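Local coordinates for protein modulator of the activity of Ets CG15085-PA (PDB 1SV0) that binds the SAM domain of the Ets-family protein Yan through its own SAM domain and thereby probably depolymerises Yan and relieves repression by Yan, at residues C[16-19]-C[20-23]; C[43-46]-C[47-50]. All blocks are in the same frame, centred on the assembly; numbering follows the deposited sequence.

Contact 1 (C[16-19]-C[20-23]); sequences RADV and WKWL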
ATOM      1  N   ARG C  16      -7.902   5.828  -2.690  1.00 26.22           N
ATOM      2  CA  ARG C  16      -8.257   5.052  -1.507  1.00 26.13           C
ATOM      3  C   ARG C  16      -9.772   4.898  -1.498  1.00 25.29           C
ATOM      4  O   ARG C  16     -10.297   3.830  -1.168  1.00 25.43           O
ATOM      5  CB  ARG C  16      -7.787   5.761  -0.232  1.00 28.81           C
ATOM      6  CG  ARG C  16      -8.100   4.995   1.045  1.00 32.60           C
ATOM      7  CD  ARG C  16      -7.338   5.585   2.215  1.00 36.07           C
ATOM      8  NE  ARG C  16      -7.876   6.871   2.620  1.00 40.26           N
ATOM      9  CZ  ARG C  16      -7.234   7.731   3.399  1.00 43.41           C
ATOM     10  NH1 ARG C  16      -6.020   7.440   3.855  1.00 45.65           N
ATOM     11  NH2 ARG C  16      -7.808   8.879   3.722  1.00 43.80           N
ATOM     12  N   ALA C  17     -10.472   5.965  -1.882  1.00 24.33           N
ATOM     13  CA  ALA C  17     -11.935   5.949  -1.934  1.00 25.52           C
ATOM     14  C   ALA C  17     -12.439   4.804  -2.821  1.00 25.13           C
ATOM     15  O   ALA C  17     -13.387   4.106  -2.459  1.00 24.31           O
ATOM     16  CB  ALA C  17     -12.463   7.282  -2.455  1.00 23.89           C
ATOM     17  N   ASP C  18     -11.815   4.627  -3.985  1.00 25.97           N
ATOM     18  CA  ASP C  18     -12.197   3.549  -4.898  1.00 27.18           C
ATOM     19  C   ASP C  18     -11.928   2.191  -4.242  1.00 26.25           C
ATOM     20  O   ASP C  18     -12.759   1.284  -4.298  1.00 27.31           O
ATOM     21  CB  ASP C  18     -11.424   3.655  -6.221  1.00 26.12           C
ATOM     22  CG  ASP C  18     -11.787   4.904  -7.011  1.00 31.98           C
ATOM     23  OD1 ASP C  18     -12.984   5.286  -7.009  1.00 30.19           O
ATOM     24  OD2 ASP C  18     -10.881   5.499  -7.638  1.00 30.45           O
ATOM     25  N   VAL C  19     -10.760   2.050  -3.624  1.00 24.77           N
ATOM     26  CA  VAL C  19     -10.422   0.806  -2.941  1.00 24.65           C
ATOM     27  C   VAL C  19     -11.520   0.421  -1.936  1.00 23.34           C
ATOM     28  O   VAL C  19     -11.949  -0.735  -1.873  1.00 22.52           O
ATOM     29  CB  VAL C  19      -9.083   0.936  -2.185  1.00 23.02           C
ATOM     30  CG1 VAL C  19      -8.892  -0.258  -1.253  1.00 21.98           C
ATOM     31  CG2 VAL C  19      -7.930   1.018  -3.185  1.00 22.80           C
ATOM     32  N   TRP C  20     -11.963   1.395  -1.150  1.00 24.51           N
ATOM     33  CA  TRP C  20     -12.998   1.164  -0.143  1.00 25.92           C
ATOM     34  C   TRP C  20     -14.330   0.753  -0.760  1.00 24.07           C
ATOM     35  O   TRP C  20     -15.001  -0.144  -0.252  1.00 21.88           O
ATOM     36  CB  TRP C  20     -13.169   2.418   0.720  1.00 26.55           C
ATOM     37  CG  TRP C  20     -12.082   2.571   1.735  1.00 29.86           C
ATOM     38  CD1 TRP C  20     -10.777   2.161   1.617  1.00 30.95           C
ATOM     39  CD2 TRP C  20     -12.197   3.176   3.026  1.00 30.11           C
ATOM     40  NE1 TRP C  20     -10.075   2.476   2.763  1.00 31.00           N
ATOM     41  CE2 TRP C  20     -10.923   3.099   3.641  1.00 31.35           C
ATOM     42  CE3 TRP C  20     -13.254   3.772   3.728  1.00 30.78           C
ATOM     43  CZ2 TRP C  20     -10.680   3.596   4.928  1.00 33.85           C
ATOM     44  CZ3 TRP C  20     -13.012   4.266   5.010  1.00 33.61           C
ATOM     45  CH2 TRP C  20     -11.734   4.172   5.594  1.00 33.29           C
ATOM     46  N   LYS C  21     -14.713   1.412  -1.848  1.00 22.37           N
ATOM     47  CA  LYS C  21     -15.954   1.069  -2.529  1.00 24.67           C
ATOM     48  C   LYS C  21     -15.863  -0.357  -3.081  1.00 24.99           C
ATOM     49  O   LYS C  21     -16.833  -1.119  -3.007  1.00 24.35           O
ATOM     50  CB  LYS C  21     -16.246   2.090  -3.640  1.00 24.61           C
ATOM     51  CG  LYS C  21     -16.978   3.326  -3.105  1.00 28.69           C
ATOM     52  CD  LYS C  21     -16.702   4.588  -3.897  1.00 32.61           C
ATOM     53  CE  LYS C  21     -16.793   4.405  -5.399  1.00 35.71           C
ATOM     54  NZ  LYS C  21     -16.415   5.677  -6.100  1.00 34.50           N
ATOM     55  N   TRP C  22     -14.699  -0.715  -3.622  1.00 22.10           N
ATOM     56  CA  TRP C  22     -14.472  -2.069  -4.147  1.00 23.36           C
ATOM     57  C   TRP C  22     -14.577  -3.100  -3.019  1.00 23.13           C
ATOM     58  O   TRP C  22     -15.106  -4.194  -3.209  1.00 22.13           O
ATOM     59  CB  TRP C  22     -13.079  -2.168  -4.788  1.00 22.45           C
ATOM     60  CG  TRP C  22     -12.608  -3.579  -5.044  1.00 23.93           C
ATOM     61  CD1 TRP C  22     -13.113  -4.473  -5.966  1.00 24.35           C
ATOM     62  CD2 TRP C  22     -11.529  -4.256  -4.384  1.00 22.96           C
ATOM     63  NE1 TRP C  22     -12.410  -5.649  -5.915  1.00 22.06           N
ATOM     64  CE2 TRP C  22     -11.433  -5.548  -4.958  1.00 25.06           C
ATOM     65  CE3 TRP C  22     -10.629  -3.897  -3.365  1.00 23.48           C
ATOM     66  CZ2 TRP C  22     -10.466  -6.486  -4.544  1.00 25.03           C
ATOM     67  CZ3 TRP C  22      -9.661  -4.832  -2.953  1.00 24.55           C
ATOM     68  CH2 TRP C  22      -9.593  -6.111  -3.547  1.00 25.21           C
ATOM     69  N   LEU C  23     -14.059  -2.751  -1.843  1.00 22.75           N
ATOM     70  CA  LEU C  23     -14.103  -3.666  -0.702  1.00 23.85           C
ATOM     71  C   LEU C  23     -15.546  -3.891  -0.260  1.00 24.08           C
ATOM     72  O   LEU C  23     -15.945  -5.018   0.041  1.00 21.06           O
ATOM     73  CB  LEU C  23     -13.279  -3.106   0.464  1.00 24.17           C
ATOM     74  CG  LEU C  23     -11.757  -3.192   0.302  1.00 25.69           C
ATOM     75  CD1 LEU C  23     -11.068  -2.401   1.425  1.00 25.86           C
ATOM     76  CD2 LEU C  23     -11.329  -4.659   0.340  1.00 24.27           C
TER
HETATM   77  O   HOH W   1     -13.687   7.347  -5.762  1.00 49.06           O
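Asp18 and Lys21 meet along the outer side of helix 16-30, where their side chains run next to each other and Asp18 OD1 lies 3.6 Å from Lys21 NZ. This salt bridge is long, and a water completes it: the water donates to Asp18 OD1 at 2.5 Å and accepts from Lys21 NZ. The lysine's CG and CD pass the Ala17 carbonyl, and the bend at chi3 (46°) then turns the ammonium back toward the acid. The other carboxylate oxygen, Asp18 OD2, accepts from the backbone N of Thr15, just before the helix, so one carboxylate serves both backbone and side chain. Beneath these groups the main chain follows the alpha-helical i to i+4 pattern: Trp20 N bonds Arg16 O, Lys21 N bonds Ala17 O, Trp22 N gives its hydrogen to Asp18 O at 2.9 Å, and Leu23 N bonds Val19 O. Arg16 N is met by Asp30 of the Yan (pokkuri) chain. Both indole nitrogens find acceptors elsewhere in the SAM domain: Trp22 NE1 bonds Asp71 on helix 65-80, and Trp20 NE1 the carbonyl of Phe42. Alongside Trp20 runs Arg16, whose methylenes make the contact, CG reaching NE1 of that indole at 3.6 Å. Replacing Trp20 by a leucine would probably leave the Phe42 carbonyl without its indole donor and strip the Arg16 methylenes of their aromatic neighbour. On the buried side, Val19 CG1 touches Leu23 CD1 at 4.1 Å. The chemistry thus divides the helix: a direct, water-bridged ion pair on one flank, and on the others indoles that combine apolar packing with a directed N-H bond.

Contact 2 (C[43-46]-C[47-50]); sequences PMNG and KALC
Met44 folds over the first turn of helix 46-51, its CB resting 3.5 Å from the CB of Ala48. Its CG sits between the backbone N and the carbonyl carbon (chi1 58°), a torsion that sends the thioether along the methyl of Ala48, with SD 3.6 Å from that CB. Beyond it the sulfur meets Leu49: SD lies 3.8 Å from CD1. The two side chains cross at about a right angle, and of the leucine's methyls it is CD1 that meets the sulfur. Leu49 also packs on Val19 and Trp22 of helix 16-30 and on Phe72 of helix 65-80, so the Leu49 side of this turn faces the core of the helical SAM bundle. Asn45 is the N-cap of the helix. Its chi1 of 66° brings the amide oxygen to the first backbone N-H groups of the helix, and OD1 accepts from Ala48 N at 3.1 Å in a fairly straight bond (159° at the hydrogen). The carbonyl of Asn45 takes Leu49 N at 3.2 Å, and Ala48 N adds a weak bond to it, while Gly46 O receives Cys50 N. Lys47 lies side by side with Asn45, its CB 3.4 Å from Asn45 OD1, before its extended chain leads the ammonium away. The outward ends of both residues are taken up by Yan (pokkuri): Asn45 ND2 bonds the backbone O of Glu28 of that chain, and Lys47 NZ forms a salt bridge with the carboxylate of the same glutamate.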
ATOM      1  N   PRO C  43      -6.157   1.304   4.290  1.00 28.08           N
ATOM      2  CA  PRO C  43      -6.115   2.755   4.107  1.00 28.69           C
ATOM      3  C   PRO C  43      -5.074   3.099   3.027  1.00 29.61           C
ATOM      4  O   PRO C  43      -4.057   3.727   3.325  1.00 28.88           O
ATOM      5  CB  PRO C  43      -5.698   3.253   5.490  1.00 29.74           C
ATOM      6  CG  PRO C  43      -4.724   2.198   5.919  1.00 28.03           C
ATOM      7  CD  PRO C  43      -5.426   0.903   5.509  1.00 27.89           C
ATOM      8  N   MET C  44      -5.333   2.691   1.785  1.00 26.85           N
ATOM      9  CA  MET C  44      -4.395   2.921   0.685  1.00 27.62           C
ATOM     10  C   MET C  44      -5.113   2.895  -0.668  1.00 26.83           C
ATOM     11  O   MET C  44      -6.283   2.515  -0.738  1.00 25.78           O
ATOM     12  CB  MET C  44      -3.328   1.828   0.709  1.00 28.86           C
ATOM     13  CG  MET C  44      -3.934   0.427   0.605  1.00 33.76           C
ATOM     14  SD  MET C  44      -2.771  -0.944   0.820  1.00 39.68           S
ATOM     15  CE  MET C  44      -2.711  -1.032   2.610  1.00 35.43           C
ATOM     16  N   ASN C  45      -4.406   3.269  -1.736  1.00 26.17           N
ATOM     17  CA  ASN C  45      -4.997   3.287  -3.078  1.00 27.25           C
ATOM     18  C   ASN C  45      -4.636   2.052  -3.908  1.00 27.38           C
ATOM     19  O   ASN C  45      -4.012   1.116  -3.407  1.00 28.20           O
ATOM     20  CB  ASN C  45      -4.590   4.565  -3.839  1.00 25.30           C
ATOM     21  CG  ASN C  45      -3.093   4.631  -4.150  1.00 26.82           C
ATOM     22  OD1 ASN C  45      -2.360   3.663  -3.975  1.00 26.57           O
ATOM     23  ND2 ASN C  45      -2.645   5.787  -4.630  1.00 28.05           N
ATOM     24  N   GLY C  46      -5.041   2.048  -5.176  1.00 28.89           N
ATOM     25  CA  GLY C  46      -4.756   0.913  -6.039  1.00 27.76           C
ATOM     26  C   GLY C  46      -3.270   0.626  -6.245  1.00 29.09           C
ATOM     27  O   GLY C  46      -2.864  -0.538  -6.308  1.00 30.71           O
ATOM     28  N   LYS C  47      -2.457   1.673  -6.352  1.00 29.26           N
ATOM     29  CA  LYS C  47      -1.015   1.495  -6.543  1.00 30.53           C
ATOM     30  C   LYS C  47      -0.447   0.637  -5.423  1.00 30.36           C
ATOM     31  O   LYS C  47       0.382  -0.245  -5.662  1.00 29.61           O
ATOM     32  CB  LYS C  47      -0.292   2.843  -6.549  1.00 31.78           C
ATOM     33  CG  LYS C  47      -0.424   3.643  -7.838  1.00 36.39           C
ATOM     34  CD  LYS C  47       0.708   4.664  -7.922  1.00 40.95           C
ATOM     35  CE  LYS C  47       0.866   5.233  -9.326  1.00 43.64           C
ATOM     36  NZ  LYS C  47       2.044   6.150  -9.414  1.00 47.30           N
ATOM     37  N   ALA C  48      -0.900   0.906  -4.201  1.00 27.78           N
ATOM     38  CA  ALA C  48      -0.454   0.160  -3.031  1.00 28.60           C
ATOM     39  C   ALA C  48      -0.925  -1.286  -3.102  1.00 29.12           C
ATOM     40  O   ALA C  48      -0.173  -2.207  -2.765  1.00 27.54           O
ATOM     41  CB  ALA C  48      -0.980   0.822  -1.740  1.00 26.56           C
ATOM     42  N   LEU C  49      -2.166  -1.485  -3.545  1.00 30.17           N
ATOM     43  CA  LEU C  49      -2.731  -2.832  -3.645  1.00 32.84           C
ATOM     44  C   LEU C  49      -1.929  -3.710  -4.607  1.00 32.50           C
ATOM     45  O   LEU C  49      -1.771  -4.910  -4.377  1.00 33.32           O
ATOM     46  CB  LEU C  49      -4.209  -2.757  -4.073  1.00 30.74           C
ATOM     47  CG  LEU C  49      -5.257  -3.262  -3.069  1.00 34.78           C
ATOM     48  CD1 LEU C  49      -4.968  -2.737  -1.674  1.00 31.37           C
ATOM     49  CD2 LEU C  49      -6.652  -2.835  -3.526  1.00 33.62           C
ATOM     50  N   CYS C  50      -1.414  -3.106  -5.675  1.00 35.31           N
ATOM     51  CA  CYS C  50      -0.607  -3.834  -6.658  1.00 37.59           C
ATOM     52  C   CYS C  50       0.614  -4.467  -6.004  1.00 38.41           C
ATOM     53  O   CYS C  50       1.095  -5.517  -6.436  1.00 39.65           O
ATOM     54  CB  CYS C  50      -0.125  -2.894  -7.763  1.00 37.25           C
ATOM     55  SG  CYS C  50      -1.391  -2.357  -8.905  1.00 42.19           S
TER

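From the N terminus, the chain first reaches contact 1, inside the opening turns of helix 16-30, and that contact is complete before contact 2 begins; the two follow in series, neither nested nor crossed. Neither closes a long loop, since in each the two segments are consecutive in the chain. Between them the chain passes through helix 37-40 and returns, so that residues 43-46 run beside helix 16-30; the centres of the two contacts lie about 9 Å apart. There Val19 CG2 packs 3.3 Å from Met44 O, and Arg16 CD rests against the backbone of Pro43 and Met44. This ties helix 16-30 to the start of helix 46-51, and residues of both contacts meet the Yan chain.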